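Local coordinates for protein riboflavin kinase, putative (Trypanosoma brucei, PDB 3BNW) that probably catalyses the ATP-dependent phosphorylation of riboflavin to FMN, the step that turns the vitamin into a flavin cofactor, at residues E123-G128 with V137-S142; M49-P54 with P173-L178; P17-G22 with H162-S167. One frame throughout, in Å; residues are numbered along the deposited sequence.

Strand 18-25, close to the N terminus, supplies the first half of contact 3, and helix 46-52 follows with the first half of contact 2. The chain then runs through the long strands of the antiparallel sheet to the end of strand 115-126, where contact 1 closes a short loop of eight residues onto helix 133-151. Contact 3 closes next, as loop 162-167 returns to strand 18-25, and contact 2 closes last through strand 174-177. Contacts 2 and 3 therefore cross along the chain, and both enclose contact 1. Strand 174-177 pairs with strand 18-25, so contacts 2 and 3 touch, whereas contact 1 lies on the other side of the chain's centre from contact 3.

Contact 1: residues E123-G128 with V137-S142; sequences EIRSMG and VDTIKS
The guanidinium of Arg-125 lies under the methyl of Thr-139, joining the end of strand 115-126 to helix 133-151, the long helix packed outside the antiparallel beta-barrel of the riboflavin kinase fold. CG of Arg-125 sits between the backbone N and the carbonyl carbon (chi1 59°), and from there the chain runs extended to NE, carrying the flat head out toward the helix. Thr-139 presents its methyl branch because CG2 is anti to the backbone N; its hydroxyl turns back to the helix and bonds to Ala-135 O. CG2 of Thr-139 stands over one face of the guanidinium, toward its rim, 3.5 Å from Arg-125 NE. Ile-140 leaves the helix pointing away from the strand, yet its CD1 curls round to approach Arg-125 NH2 at 4.0 Å, obliquely to the plane.

No hydrogen bond crosses between the two segments, so the contact consists of apolar groups resting on a cationic plane. The polar rim of that plane is engaged elsewhere: NE forms a salt bridge with Asp-143, one helical turn beyond Thr-139, which would tend to hold the head flat beneath the methyl. This charge pair probably offsets part of the arginine's charge at a site near the surface. At the other end of the guanidinium, Arg-125 NH1 makes a weak, bent hydrogen bond of 3.3 Å to Met-127 O.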
# COMPACT_ATOMS: atom_id res chain seq x y z
N GLU A 123 8.98 -6.05 -1.14
CA GLU A 123 8.33 -6.93 -0.17
C GLU A 123 9.10 -7.02 1.15
O GLU A 123 10.33 -7.06 1.16
CB GLU A 123 8.17 -8.32 -0.77
CG GLU A 123 9.47 -9.03 -1.14
CD GLU A 123 9.24 -10.19 -2.06
OE1 GLU A 123 8.06 -10.55 -2.27
OE2 GLU A 123 10.23 -10.74 -2.59
N ILE A 124 8.36 -7.05 2.25
CA ILE A 124 8.95 -7.10 3.59
C ILE A 124 9.04 -8.54 4.08
O ILE A 124 10.11 -9.01 4.49
CB ILE A 124 8.12 -6.26 4.60
CG1 ILE A 124 8.00 -4.81 4.11
CG2 ILE A 124 8.74 -6.34 5.99
CD1 ILE A 124 7.33 -3.86 5.09
N ARG A 125 7.91 -9.24 4.02
CA ARG A 125 7.79 -10.59 4.54
C ARG A 125 6.46 -11.17 4.07
O ARG A 125 5.65 -10.45 3.47
CB ARG A 125 7.78 -10.54 6.06
CG ARG A 125 6.64 -9.70 6.61
CD ARG A 125 6.80 -9.34 8.05
NE ARG A 125 5.67 -8.53 8.51
CZ ARG A 125 4.49 -9.03 8.88
NH1 ARG A 125 4.25 -10.33 8.79
NH2 ARG A 125 3.53 -8.22 9.31
N SER A 126 6.23 -12.45 4.35
CA SER A 126 4.89 -13.03 4.21
C SER A 126 4.01 -12.56 5.37
O SER A 126 4.51 -12.16 6.42
CB SER A 126 4.94 -14.56 4.21
OG SER A 126 5.46 -15.05 5.42
N MET A 127 2.70 -12.60 5.16
CA MET A 127 1.75 -12.16 6.16
C MET A 127 1.85 -12.96 7.45
O MET A 127 1.69 -12.40 8.54
CB MET A 127 0.32 -12.21 5.60
CG MET A 127 0.03 -11.07 4.63
SD MET A 127 -1.59 -11.16 3.86
CE MET A 127 -2.64 -11.56 5.25
N GLY A 128 2.09 -14.26 7.32
CA GLY A 128 2.38 -15.13 8.47
C GLY A 128 1.35 -15.08 9.60
O GLY A 128 0.17 -14.87 9.36
N VAL A 137 3.06 -6.47 17.46
CA VAL A 137 3.51 -5.08 17.56
C VAL A 137 4.99 -4.92 17.23
O VAL A 137 5.37 -4.04 16.46
CB VAL A 137 3.19 -4.50 18.95
CG1 VAL A 137 3.85 -3.14 19.13
CG2 VAL A 137 1.68 -4.39 19.12
N ASP A 138 5.84 -5.79 17.78
CA ASP A 138 7.26 -5.75 17.46
C ASP A 138 7.54 -5.99 15.98
O ASP A 138 8.55 -5.53 15.46
CB ASP A 138 8.05 -6.76 18.31
CG ASP A 138 8.20 -6.32 19.76
OD1 ASP A 138 8.09 -5.10 20.04
OD2 ASP A 138 8.45 -7.19 20.62
N THR A 139 6.63 -6.69 15.30
CA THR A 139 6.78 -6.94 13.87
C THR A 139 6.30 -5.75 13.02
O THR A 139 6.93 -5.43 12.02
CB THR A 139 6.08 -8.25 13.44
OG1 THR A 139 6.70 -9.35 14.12
CG2 THR A 139 6.19 -8.48 11.93
N ILE A 140 5.22 -5.10 13.42
CA ILE A 140 4.77 -3.90 12.71
C ILE A 140 5.80 -2.77 12.85
O ILE A 140 6.10 -2.08 11.87
CB ILE A 140 3.40 -3.38 13.20
CG1 ILE A 140 2.32 -4.46 13.10
CG2 ILE A 140 2.99 -2.17 12.39
CD1 ILE A 140 2.45 -5.38 11.90
N LYS A 141 6.35 -2.59 14.05
CA LYS A 141 7.44 -1.64 14.28
C LYS A 141 8.65 -1.94 13.39
O LYS A 141 9.29 -1.03 12.86
CB LYS A 141 7.88 -1.65 15.75
CG LYS A 141 7.14 -0.67 16.64
CD LYS A 141 7.13 -1.12 18.12
CE LYS A 141 8.54 -1.25 18.73
NZ LYS A 141 8.56 -2.15 19.92
N SER A 142 8.96 -3.23 13.23
CA SER A 142 10.03 -3.65 12.34
C SER A 142 9.69 -3.40 10.87
O SER A 142 10.56 -3.05 10.09
CB SER A 142 10.36 -5.13 12.56
OG SER A 142 10.83 -5.35 13.87

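Contact 2: residues M49-P54 with P173-L178; sequences MECLQP and PYFEDL
Phe-175 has CG anti to its backbone N (chi1 172°), which extends the ring from the strand toward the helix, with one broad face turned to Cys-51. On the helix, Cys-51 holds SG beside its own backbone N and anti to the carbonyl carbon (chi1 -75°); this turns the sulfur to one side, while CB itself, directed at the strand, stands over the ring. Cys-51 CB lies almost above the ring centre, 3.4 Å from the centroid of the Phe-175 ring and 9° off the normal, in a CH-pi contact. The sulfur makes an oblique sulfur-aromatic contact, with Cys-51 SG 4.0 Å from the centroid of the Phe-175 ring. Its closest approach is between Cys-51 SG and Phe-175 CD1, at 3.4 Å.

Leu-52 adds a lighter touch. Although its CB leaves the helix at a slant to the strand, CD2 of Leu-52 approaches obliquely by the CD2-CE2 side of the ring, away from the sulfur, 4.1 Å from Phe-175 CE2. The contact thus sets helix 46-52 against strand 174-177, a late strand that pairs antiparallel with strand 18-25 in the sheet of the riboflavin kinase barrel. Phe-18 of that neighbouring strand stacks with the Phe-175 ring and also touches Leu-52, so the aromatic pair extends the apolar patch from one strand to the next.

Tyr-174, the preceding residue on the strand, sends its hydroxyl to Glu-176 instead. Tyr-174 OH donates to Glu-176 OE1 over 3.0 Å, meeting the carboxylate from above its plane.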
# COMPACT_ATOMS: atom_id res chain seq x y z
N MET A 49 -7.45 -7.91 -9.62
CA MET A 49 -7.18 -9.05 -8.74
C MET A 49 -6.22 -10.06 -9.40
O MET A 49 -5.38 -10.66 -8.72
CB MET A 49 -8.48 -9.76 -8.35
CG MET A 49 -9.26 -9.08 -7.23
SD MET A 49 -10.70 -10.02 -6.65
CE MET A 49 -10.00 -11.64 -6.38
N GLU A 50 -6.36 -10.24 -10.71
CA GLU A 50 -5.50 -11.14 -11.48
C GLU A 50 -4.07 -10.61 -11.55
O GLU A 50 -3.11 -11.38 -11.41
CB GLU A 50 -6.04 -11.35 -12.90
CG GLU A 50 -5.37 -12.49 -13.66
CD GLU A 50 -5.85 -12.62 -15.10
OE1 GLU A 50 -6.21 -11.59 -15.72
OE2 GLU A 50 -5.84 -13.75 -15.63
N CYS A 51 -3.93 -9.31 -11.78
CA CYS A 51 -2.61 -8.67 -11.80
C CYS A 51 -1.87 -8.82 -10.47
O CYS A 51 -0.65 -8.95 -10.45
CB CYS A 51 -2.76 -7.18 -12.13
SG CYS A 51 -3.11 -6.84 -13.86
N LEU A 52 -2.62 -8.79 -9.37
CA LEU A 52 -2.03 -8.83 -8.03
C LEU A 52 -1.65 -10.23 -7.55
O LEU A 52 -0.96 -10.38 -6.54
CB LEU A 52 -2.99 -8.18 -7.02
CG LEU A 52 -3.24 -6.69 -7.24
CD1 LEU A 52 -4.44 -6.23 -6.43
CD2 LEU A 52 -2.00 -5.88 -6.90
N GLN A 53 -2.08 -11.26 -8.27
CA GLN A 53 -1.85 -12.65 -7.86
C GLN A 53 -0.39 -12.96 -7.48
O GLN A 53 -0.16 -13.62 -6.48
CB GLN A 53 -2.35 -13.63 -8.92
CG GLN A 53 -3.88 -13.75 -9.01
CD GLN A 53 -4.53 -14.23 -7.71
OE1 GLN A 53 -5.45 -13.60 -7.19
NE2 GLN A 53 -4.04 -15.35 -7.18
N PRO A 54 0.59 -12.47 -8.26
CA PRO A 54 1.98 -12.75 -7.90
C PRO A 54 2.46 -12.11 -6.59
O PRO A 54 3.59 -12.36 -6.17
CB PRO A 54 2.79 -12.17 -9.08
CG PRO A 54 1.80 -11.91 -10.15
CD PRO A 54 0.51 -11.65 -9.48
N PRO A 173 -10.77 0.37 -10.71
CA PRO A 173 -9.35 0.40 -10.37
C PRO A 173 -8.44 0.35 -11.61
O PRO A 173 -8.91 0.13 -12.73
CB PRO A 173 -9.17 -0.87 -9.52
CG PRO A 173 -10.22 -1.79 -10.00
CD PRO A 173 -11.39 -0.92 -10.35
N TYR A 174 -7.15 0.57 -11.38
CA TYR A 174 -6.15 0.49 -12.45
C TYR A 174 -4.82 -0.06 -11.91
O TYR A 174 -4.36 0.35 -10.84
CB TYR A 174 -5.93 1.86 -13.09
CG TYR A 174 -4.94 1.82 -14.22
CD1 TYR A 174 -3.62 2.24 -14.04
CD2 TYR A 174 -5.30 1.32 -15.46
CE1 TYR A 174 -2.70 2.17 -15.08
CE2 TYR A 174 -4.40 1.25 -16.50
CZ TYR A 174 -3.10 1.68 -16.30
OH TYR A 174 -2.21 1.61 -17.35
N PHE A 175 -4.21 -0.97 -12.66
CA PHE A 175 -2.93 -1.57 -12.32
C PHE A 175 -1.94 -1.36 -13.46
O PHE A 175 -2.32 -1.45 -14.63
CB PHE A 175 -3.12 -3.08 -12.06
CG PHE A 175 -1.83 -3.85 -11.88
CD1 PHE A 175 -1.08 -4.27 -12.97
CD2 PHE A 175 -1.38 -4.19 -10.61
CE1 PHE A 175 0.10 -4.98 -12.81
CE2 PHE A 175 -0.20 -4.91 -10.44
CZ PHE A 175 0.54 -5.30 -11.55
N GLU A 176 -0.67 -1.09 -13.13
CA GLU A 176 0.40 -0.97 -14.14
C GLU A 176 1.79 -1.37 -13.63
O GLU A 176 2.21 -0.95 -12.56
CB GLU A 176 0.45 0.46 -14.69
CG GLU A 176 1.65 0.69 -15.62
CD GLU A 176 1.57 1.97 -16.42
OE1 GLU A 176 0.50 2.60 -16.48
OE2 GLU A 176 2.61 2.35 -17.00
N ASP A 177 2.52 -2.16 -14.43
CA ASP A 177 3.90 -2.54 -14.11
C ASP A 177 4.91 -1.41 -14.36
O ASP A 177 4.74 -0.62 -15.29
CB ASP A 177 4.33 -3.76 -14.94
CG ASP A 177 3.89 -5.08 -14.33
OD1 ASP A 177 3.97 -5.22 -13.09
OD2 ASP A 177 3.49 -5.99 -15.09
N LEU A 178 5.97 -1.38 -13.55
CA LEU A 178 7.05 -0.40 -13.68
C LEU A 178 8.34 -1.06 -14.19
O LEU A 178 8.69 -2.15 -13.75
CB LEU A 178 7.32 0.28 -12.33
CG LEU A 178 6.49 1.54 -12.00
CD1 LEU A 178 5.02 1.36 -12.35
CD2 LEU A 178 6.65 1.91 -10.53

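Contact 3: residues P17-G22 with H162-S167; sequences PFFLRG and HSLFES
A single water links loop 162-167 to Arg-21 and is gripped by three groups. It donates to Leu-164 O and to Ser-167 O, 2.7 Å from each, and accepts from Arg-21 NH1 at 3.0 Å. The guanidinium therefore reaches two loop carbonyls through the water, while its NH2 bonds to Thr-171 O further along the chain. With NH1 lying at the edge of the Phe-19 ring, in its plane, the polar bridge runs directly beside the apolar part of the contact.

Phe-19 carries that part. Its CG is anti to the backbone N (chi1 173°), which sends the ring from the strand out to the loop, where Leu-164 settles over one face. CB of Leu-164 is 3.9 Å from the centroid of the Phe-19 ring and 18° off the normal, a CH-pi contact shifted toward the rim, and CD1 of the same leucine spreads across the far part of the ring, 3.8 Å from Phe-19 CD1. Strand 18-25 belongs to the antiparallel barrel of the riboflavin kinase fold, and the loop joining helix 154-157 to strand 174-177 lies against it here. Phe-165 first points away from the strand, but its ring turns back so that CD1 comes within 4.4 Å of Phe-19 CE2; it also packs on Ile-119 and Trp-63 of nearby strands.

The loop has a polar brace of its own. Leu-164 N donates to His-162 ND1 over 3.3 Å, nearly straight at 172° and close to the imidazole plane.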
# COMPACT_ATOMS: atom_id res chain seq x y z
N PRO A 17 7.97 -4.31 -9.41
CA PRO A 17 7.21 -3.18 -8.89
C PRO A 17 6.04 -2.83 -9.79
O PRO A 17 6.06 -3.14 -10.98
CB PRO A 17 8.23 -2.03 -8.88
CG PRO A 17 9.54 -2.64 -9.10
CD PRO A 17 9.28 -3.87 -9.91
N PHE A 18 5.02 -2.19 -9.22
CA PHE A 18 3.83 -1.84 -9.98
C PHE A 18 3.14 -0.62 -9.39
O PHE A 18 3.54 -0.09 -8.36
CB PHE A 18 2.86 -3.02 -10.03
CG PHE A 18 2.28 -3.41 -8.69
CD1 PHE A 18 1.15 -2.77 -8.20
CD2 PHE A 18 2.87 -4.41 -7.93
CE1 PHE A 18 0.62 -3.12 -6.97
CE2 PHE A 18 2.35 -4.76 -6.70
CZ PHE A 18 1.21 -4.12 -6.22
N PHE A 19 2.10 -0.18 -10.10
CA PHE A 19 1.28 0.95 -9.70
C PHE A 19 -0.16 0.45 -9.53
O PHE A 19 -0.61 -0.42 -10.28
CB PHE A 19 1.35 2.02 -10.79
CG PHE A 19 0.41 3.18 -10.58
CD1 PHE A 19 -0.77 3.28 -11.31
CD2 PHE A 19 0.72 4.18 -9.66
CE1 PHE A 19 -1.63 4.35 -11.12
CE2 PHE A 19 -0.14 5.25 -9.46
CZ PHE A 19 -1.32 5.33 -10.19
N LEU A 20 -0.86 1.00 -8.55
CA LEU A 20 -2.24 0.60 -8.29
C LEU A 20 -3.06 1.81 -7.89
O LEU A 20 -2.65 2.57 -7.01
CB LEU A 20 -2.29 -0.47 -7.19
CG LEU A 20 -3.65 -1.09 -6.83
CD1 LEU A 20 -4.41 -1.60 -8.06
CD2 LEU A 20 -3.47 -2.23 -5.82
N ARG A 21 -4.20 2.00 -8.54
CA ARG A 21 -5.11 3.10 -8.23
C ARG A 21 -6.49 2.53 -7.96
O ARG A 21 -6.99 1.72 -8.74
CB ARG A 21 -5.17 4.10 -9.39
CG ARG A 21 -6.15 5.27 -9.17
CD ARG A 21 -6.15 6.27 -10.33
NE ARG A 21 -6.45 5.65 -11.62
CZ ARG A 21 -5.60 5.52 -12.64
NH1 ARG A 21 -4.36 5.99 -12.57
NH2 ARG A 21 -6.00 4.93 -13.76
N GLY A 22 -7.10 2.96 -6.86
CA GLY A 22 -8.44 2.49 -6.50
C GLY A 22 -9.02 3.27 -5.33
O GLY A 22 -8.30 3.97 -4.63
N HIS A 162 7.01 10.31 -8.81
CA HIS A 162 6.68 9.56 -10.02
C HIS A 162 5.45 10.13 -10.72
O HIS A 162 4.48 10.53 -10.07
CB HIS A 162 6.47 8.08 -9.71
CG HIS A 162 6.69 7.18 -10.88
ND1 HIS A 162 5.75 6.98 -11.87
CD2 HIS A 162 7.75 6.40 -11.21
CE1 HIS A 162 6.22 6.13 -12.76
NE2 HIS A 162 7.43 5.76 -12.38
N SER A 163 5.50 10.13 -12.05
CA SER A 163 4.51 10.78 -12.91
C SER A 163 3.14 10.11 -12.91
O SER A 163 2.13 10.75 -13.23
CB SER A 163 5.05 10.86 -14.34
OG SER A 163 5.67 9.63 -14.72
N LEU A 164 3.10 8.82 -12.56
CA LEU A 164 1.84 8.07 -12.46
C LEU A 164 0.90 8.63 -11.39
O LEU A 164 -0.33 8.52 -11.52
CB LEU A 164 2.11 6.58 -12.18
CG LEU A 164 2.34 5.66 -13.38
CD1 LEU A 164 1.01 5.31 -14.05
CD2 LEU A 164 3.28 6.30 -14.38
N PHE A 165 1.46 9.23 -10.35
CA PHE A 165 0.65 9.90 -9.33
C PHE A 165 -0.10 11.07 -9.96
O PHE A 165 -1.27 11.30 -9.67
CB PHE A 165 1.52 10.41 -8.17
CG PHE A 165 2.06 9.32 -7.29
CD1 PHE A 165 1.20 8.42 -6.67
CD2 PHE A 165 3.42 9.22 -7.05
CE1 PHE A 165 1.70 7.41 -5.84
CE2 PHE A 165 3.93 8.22 -6.22
CZ PHE A 165 3.06 7.31 -5.62
N GLU A 166 0.60 11.79 -10.84
CA GLU A 166 0.05 12.97 -11.51
C GLU A 166 -0.73 12.63 -12.79
O GLU A 166 -1.27 13.52 -13.43
CB GLU A 166 1.18 13.96 -11.84
CG GLU A 166 1.86 14.53 -10.60
CD GLU A 166 3.16 15.25 -10.90
OE1 GLU A 166 3.47 15.48 -12.08
OE2 GLU A 166 3.87 15.60 -9.93
N SER A 167 -0.77 11.35 -13.15
CA SER A 167 -1.50 10.93 -14.34
C SER A 167 -3.01 10.98 -14.13
O SER A 167 -3.52 10.43 -13.15
CB SER A 167 -1.10 9.51 -14.75
OG SER A 167 -1.76 9.14 -15.95
O HOH W 1 -3.06 8.40 -11.47